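Local structure of regulator of G-protein signaling 1 (Homo sapiens, 2BV1) at residues A[88-100]-A[110-122]. The protein increases the GTPase activity of G protein alpha subunits, driving them into the inactive GDP-bound form and so damping receptor signalling. Residues are numbered along the deposited sequence; the frame is centred on the assembly and turned at random.
Sequences QINIDFRTRESTA and CFDEAQKVIYTLM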
loop_
_atom_site.group_PDB
_atom_site.type_symbol
_atom_site.label_atom_id
_atom_site.label_comp_id
_atom_site.label_asym_id
_atom_site.label_seq_id
_atom_site.Cartn_x
_atom_site.Cartn_y
_atom_site.Cartn_z
ATOM N N GLN A 88 -6.227 0.358 -11.423
ATOM C CA GLN A 88 -7.388 -0.239 -10.708
ATOM C C GLN A 88 -7.019 -1.393 -9.779
ATOM O O GLN A 88 -6.530 -2.446 -10.211
ATOM C CB GLN A 88 -8.554 -0.665 -11.607
ATOM C CG GLN A 88 -9.845 -0.793 -10.766
ATOM C CD GLN A 88 -11.009 -1.501 -11.443
ATOM O OE1 GLN A 88 -12.179 -1.200 -11.163
ATOM N NE2 GLN A 88 -10.709 -2.453 -12.310
ATOM N N ILE A 89 -7.288 -1.185 -8.501
ATOM C CA ILE A 89 -6.917 -2.133 -7.482
ATOM C C ILE A 89 -7.861 -3.342 -7.552
ATOM O O ILE A 89 -9.029 -3.220 -7.967
ATOM C CB ILE A 89 -6.927 -1.500 -6.057
ATOM C CG1 ILE A 89 -8.329 -0.994 -5.679
ATOM C CG2 ILE A 89 -5.875 -0.403 -5.951
ATOM C CD1 ILE A 89 -8.449 -0.485 -4.276
ATOM N N ASN A 90 -7.312 -4.500 -7.165
ATOM C CA ASN A 90 -8.010 -5.785 -7.248
ATOM C C ASN A 90 -8.794 -6.067 -5.972
ATOM O O ASN A 90 -8.439 -6.956 -5.194
ATOM C CB ASN A 90 -7.024 -6.937 -7.418
ATOM C CG ASN A 90 -6.541 -7.117 -8.811
ATOM O OD1 ASN A 90 -7.322 -7.246 -9.760
ATOM N ND2 ASN A 90 -5.215 -7.232 -8.939
ATOM N N ILE A 91 -9.834 -5.297 -5.729
ATOM C CA ILE A 91 -10.789 -5.621 -4.666
ATOM C C ILE A 91 -11.926 -6.288 -5.372
ATOM O O ILE A 91 -12.037 -6.186 -6.594
ATOM C CB ILE A 91 -11.275 -4.408 -3.859
ATOM C CG1 ILE A 91 -11.956 -3.367 -4.772
ATOM C CG2 ILE A 91 -10.117 -3.816 -3.102
ATOM C CD1 ILE A 91 -12.258 -2.012 -4.050
ATOM N N ASP A 92 -12.731 -7.019 -4.605
ATOM C CA ASP A 92 -13.885 -7.695 -5.141
ATOM C C ASP A 92 -14.983 -6.657 -5.400
ATOM O O ASP A 92 -15.013 -5.567 -4.808
ATOM C CB ASP A 92 -14.382 -8.755 -4.144
ATOM C CG ASP A 92 -14.833 -8.119 -2.837
ATOM O OD1 ASP A 92 -13.972 -7.734 -2.015
ATOM O OD2 ASP A 92 -16.036 -7.932 -2.682
ATOM N N PHE A 93 -15.891 -7.048 -6.269
ATOM C CA PHE A 93 -17.050 -6.285 -6.665
ATOM C C PHE A 93 -17.883 -5.671 -5.532
ATOM O O PHE A 93 -18.299 -4.515 -5.655
ATOM C CB PHE A 93 -17.930 -7.173 -7.547
ATOM C CG PHE A 93 -19.179 -6.545 -7.969
ATOM C CD1 PHE A 93 -19.184 -5.622 -8.990
ATOM C CD2 PHE A 93 -20.384 -6.880 -7.356
ATOM C CE1 PHE A 93 -20.374 -5.022 -9.385
ATOM C CE2 PHE A 93 -21.563 -6.286 -7.738
ATOM C CZ PHE A 93 -21.565 -5.362 -8.763
ATOM N N ARG A 94 -18.124 -6.434 -4.457
ATOM C CA ARG A 94 -18.990 -5.968 -3.355
ATOM C C ARG A 94 -18.279 -4.912 -2.529
ATOM O O ARG A 94 -18.890 -3.927 -2.131
ATOM C CB ARG A 94 -19.503 -7.118 -2.444
ATOM C CG ARG A 94 -20.654 -7.876 -3.067
ATOM C CD ARG A 94 -21.150 -9.037 -2.194
ATOM N NE ARG A 94 -22.074 -9.896 -2.934
ATOM C CZ ARG A 94 -22.352 -11.158 -2.592
ATOM N NH1 ARG A 94 -21.774 -11.712 -1.526
ATOM N NH2 ARG A 94 -23.169 -11.870 -3.349
ATOM N N THR A 95 -16.999 -5.106 -2.284
ATOM C CA THR A 95 -16.198 -4.090 -1.603
ATOM C C THR A 95 -16.111 -2.781 -2.425
ATOM O O THR A 95 -16.262 -1.665 -1.883
ATOM C CB THR A 95 -14.832 -4.618 -1.311
ATOM O OG1 THR A 95 -14.979 -5.774 -0.507
ATOM C CG2 THR A 95 -13.963 -3.577 -0.578
ATOM N N ARG A 96 -15.938 -2.944 -3.738
ATOM C CA ARG A 96 -15.941 -1.809 -4.663
ATOM C C ARG A 96 -17.259 -1.044 -4.616
ATOM O O ARG A 96 -17.250 0.165 -4.422
ATOM C CB ARG A 96 -15.620 -2.272 -6.088
ATOM C CG ARG A 96 -15.148 -1.167 -7.026
ATOM C CD ARG A 96 -14.786 -1.680 -8.423
ATOM N NE ARG A 96 -14.009 -2.933 -8.386
ATOM C CZ ARG A 96 -14.467 -4.139 -8.772
ATOM N NH1 ARG A 96 -15.702 -4.322 -9.250
ATOM N NH2 ARG A 96 -13.668 -5.190 -8.691
ATOM N N GLU A 97 -18.390 -1.752 -4.762
ATOM C CA GLU A 97 -19.708 -1.133 -4.716
ATOM C C GLU A 97 -19.983 -0.409 -3.392
ATOM O O GLU A 97 -20.522 0.725 -3.391
ATOM C CB GLU A 97 -20.823 -2.171 -4.984
ATOM C CG GLU A 97 -20.747 -2.830 -6.371
ATOM C CD GLU A 97 -21.753 -2.286 -7.385
ATOM O OE1 GLU A 97 -22.981 -2.210 -7.088
ATOM O OE2 GLU A 97 -21.299 -1.972 -8.514
ATOM N N SER A 98 -19.649 -1.037 -2.268
ATOM C CA SER A 98 -19.836 -0.347 -0.982
ATOM C C SER A 98 -18.901 0.871 -0.795
ATOM O O SER A 98 -19.326 1.883 -0.227
ATOM C CB SER A 98 -19.762 -1.289 0.221
ATOM O OG SER A 98 -18.510 -1.867 0.335
ATOM N N THR A 99 -17.662 0.777 -1.277
ATOM C CA THR A 99 -16.728 1.911 -1.223
ATOM C C THR A 99 -17.296 3.106 -2.048
ATOM O O THR A 99 -17.301 4.253 -1.582
ATOM C CB THR A 99 -15.329 1.506 -1.707
ATOM O OG1 THR A 99 -14.777 0.491 -0.851
ATOM C CG2 THR A 99 -14.321 2.722 -1.739
ATOM N N ALA A 100 -17.784 2.804 -3.255
ATOM C CA ALA A 100 -18.363 3.787 -4.137
ATOM C C ALA A 100 -19.507 4.553 -3.451
ATOM O O ALA A 100 -19.658 5.755 -3.631
ATOM C CB ALA A 100 -18.856 3.117 -5.385
ATOM N N CYS A 110 -13.824 5.576 5.446
ATOM C CA CYS A 110 -14.354 5.257 4.131
ATOM C C CYS A 110 -13.635 4.066 3.417
ATOM O O CYS A 110 -14.299 3.187 2.844
ATOM C CB CYS A 110 -14.303 6.542 3.260
ATOM S SG CYS A 110 -14.733 6.374 1.512
ATOM N N PHE A 111 -12.300 4.089 3.416
ATOM C CA PHE A 111 -11.493 3.155 2.638
ATOM C C PHE A 111 -10.949 1.959 3.435
ATOM O O PHE A 111 -10.168 1.164 2.870
ATOM C CB PHE A 111 -10.300 3.891 1.963
ATOM C CG PHE A 111 -10.722 4.900 0.968
ATOM C CD1 PHE A 111 -11.243 4.491 -0.261
ATOM C CD2 PHE A 111 -10.627 6.262 1.246
ATOM C CE1 PHE A 111 -11.677 5.417 -1.199
ATOM C CE2 PHE A 111 -11.069 7.200 0.334
ATOM C CZ PHE A 111 -11.575 6.798 -0.892
ATOM N N ASP A 112 -11.349 1.848 4.709
ATOM C CA ASP A 112 -10.884 0.775 5.617
ATOM C C ASP A 112 -11.111 -0.638 5.061
ATOM O O ASP A 112 -10.252 -1.500 5.186
ATOM C CB ASP A 112 -11.594 0.878 6.956
ATOM C CG ASP A 112 -11.047 2.010 7.835
ATOM O OD1 ASP A 112 -10.122 2.737 7.413
ATOM O OD2 ASP A 112 -11.550 2.133 8.962
ATOM N N GLU A 113 -12.253 -0.869 4.435
ATOM C CA GLU A 113 -12.563 -2.199 3.903
ATOM C C GLU A 113 -11.668 -2.515 2.704
ATOM O O GLU A 113 -11.038 -3.576 2.624
ATOM C CB GLU A 113 -14.044 -2.318 3.521
ATOM C CG GLU A 113 -14.977 -2.766 4.637
ATOM C CD GLU A 113 -16.414 -2.969 4.150
ATOM O OE1 GLU A 113 -16.611 -3.333 2.946
ATOM O OE2 GLU A 113 -17.350 -2.767 4.971
ATOM N N ALA A 114 -11.605 -1.580 1.765
ATOM C CA ALA A 114 -10.780 -1.741 0.580
ATOM C C ALA A 114 -9.307 -1.822 0.946
ATOM O O ALA A 114 -8.544 -2.611 0.364
ATOM C CB ALA A 114 -11.039 -0.633 -0.428
ATOM N N GLN A 115 -8.922 -1.087 1.973
ATOM C CA GLN A 115 -7.514 -1.022 2.381
ATOM C C GLN A 115 -7.118 -2.404 2.964
ATOM O O GLN A 115 -6.048 -2.916 2.716
ATOM C CB GLN A 115 -7.310 0.048 3.425
ATOM C CG GLN A 115 -5.826 0.222 3.773
ATOM C CD GLN A 115 -5.534 1.333 4.765
ATOM O OE1 GLN A 115 -6.419 1.811 5.461
ATOM N NE2 GLN A 115 -4.262 1.747 4.830
ATOM N N LYS A 116 -8.015 -2.959 3.765
ATOM C CA LYS A 116 -7.797 -4.253 4.353
ATOM C C LYS A 116 -7.633 -5.335 3.303
ATOM O O LYS A 116 -6.733 -6.124 3.390
ATOM C CB LYS A 116 -8.892 -4.566 5.331
ATOM C CG LYS A 116 -8.526 -5.729 6.258
ATOM N N VAL A 117 -8.496 -5.370 2.302
ATOM C CA VAL A 117 -8.368 -6.307 1.211
ATOM C C VAL A 117 -6.976 -6.177 0.573
ATOM O O VAL A 117 -6.257 -7.180 0.336
ATOM C CB VAL A 117 -9.488 -6.108 0.135
ATOM C CG1 VAL A 117 -9.239 -6.988 -1.106
ATOM C CG2 VAL A 117 -10.842 -6.410 0.708
ATOM N N ILE A 118 -6.598 -4.953 0.237
ATOM C CA ILE A 118 -5.330 -4.730 -0.459
ATOM C C ILE A 118 -4.150 -5.075 0.453
ATOM O O ILE A 118 -3.197 -5.638 -0.002
ATOM C CB ILE A 118 -5.179 -3.250 -0.972
ATOM C CG1 ILE A 118 -6.228 -2.914 -2.040
ATOM C CG2 ILE A 118 -3.765 -2.978 -1.431
ATOM C CD1 ILE A 118 -6.313 -3.857 -3.244
ATOM N N TYR A 119 -4.224 -4.768 1.729
ATOM C CA TYR A 119 -3.164 -5.178 2.649
ATOM C C TYR A 119 -2.977 -6.682 2.636
ATOM O O TYR A 119 -1.869 -7.190 2.561
ATOM C CB TYR A 119 -3.522 -4.739 4.044
ATOM C CG TYR A 119 -2.420 -4.967 5.019
ATOM C CD1 TYR A 119 -1.441 -4.011 5.183
ATOM C CD2 TYR A 119 -2.336 -6.152 5.777
ATOM C CE1 TYR A 119 -0.441 -4.174 6.080
ATOM C CE2 TYR A 119 -1.295 -6.335 6.697
ATOM C CZ TYR A 119 -0.348 -5.315 6.817
ATOM O OH TYR A 119 0.696 -5.379 7.681
ATOM N N THR A 120 -4.098 -7.415 2.684
ATOM C CA THR A 120 -4.034 -8.871 2.613
ATOM C C THR A 120 -3.442 -9.375 1.311
ATOM O O THR A 120 -2.614 -10.333 1.301
ATOM C CB THR A 120 -5.438 -9.448 2.846
ATOM O OG1 THR A 120 -5.933 -8.928 4.082
ATOM C CG2 THR A 120 -5.464 -11.009 2.833
ATOM N N LEU A 121 -3.851 -8.768 0.200
ATOM C CA LEU A 121 -3.321 -9.173 -1.084
ATOM C C LEU A 121 -1.784 -9.061 -1.126
ATOM O O LEU A 121 -1.074 -9.935 -1.689
ATOM C CB LEU A 121 -3.917 -8.365 -2.239
ATOM C CG LEU A 121 -5.271 -8.656 -2.883
ATOM C CD1 LEU A 121 -5.340 -7.847 -4.193
ATOM C CD2 LEU A 121 -5.552 -10.136 -3.153
ATOM N N MET A 122 -1.292 -7.966 -0.584
ATOM C CA MET A 122 0.165 -7.756 -0.441
ATOM C C MET A 122 0.767 -8.794 0.546
ATOM O O MET A 122 1.715 -9.469 0.255
ATOM C CB MET A 122 0.434 -6.329 0.038
ATOM C CG MET A 122 0.185 -5.256 -1.031
ATOM S SD MET A 122 0.829 -3.576 -0.651
ATOM C CE MET A 122 -0.026 -3.152 0.814
HETATM O O HOH W 1 -16.724 -0.494 1.734
HETATM O O HOH W 2 -13.704 0.692 1.567
#
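The Phe111 ring meets Thr99 obliquely, with Thr99 CG2 3.8 Å from Phe111 CE1, while Cys110 SG sits over the centre of one ring face and Tyr61 packs against the ring edge-to-face. Thr99 splits its two branches: CG2, anti to the backbone N, goes to the ring, and OG1 (chi1 -62°) turns back to donate to Thr95 O, 2.8 Å away. That carbonyl also accepts from Thr99 N on its other face. A water gives a proton to Thr99 OG1 and one to Cys110 O and accepts from Ala114 N, linking Thr99 to the start of helix 112-131. Replacing Thr99 by an alanine would probably leave this water short of a partner and open a gap beside Phe111. Helices 93-100 and 112-122 run roughly antiparallel (149°), axes 9.6 Å apart at closest, as one side of the RGS domain's four-helix bundle, whose helices 50-62 and 69-81 pack on Phe111. Midway, Thr95 CG2 rests on the backbone of Ala114, 3.9 Å from Ala114 CA, and Thr95 OG1 and N both bond to the carboxylate of the N-cap residue Asp92. Before that helix begins, the hydrophobic contact passes to the loop: Ile91 CG2 rests against Val117 CG1 and Ile118 CD1, 3.8 Å from each. Ile118 CD1 also reaches Ile89 CB at 3.7 Å, the side chains crossing near a right angle, and Leu121 CD1 lies against Asn90 CB.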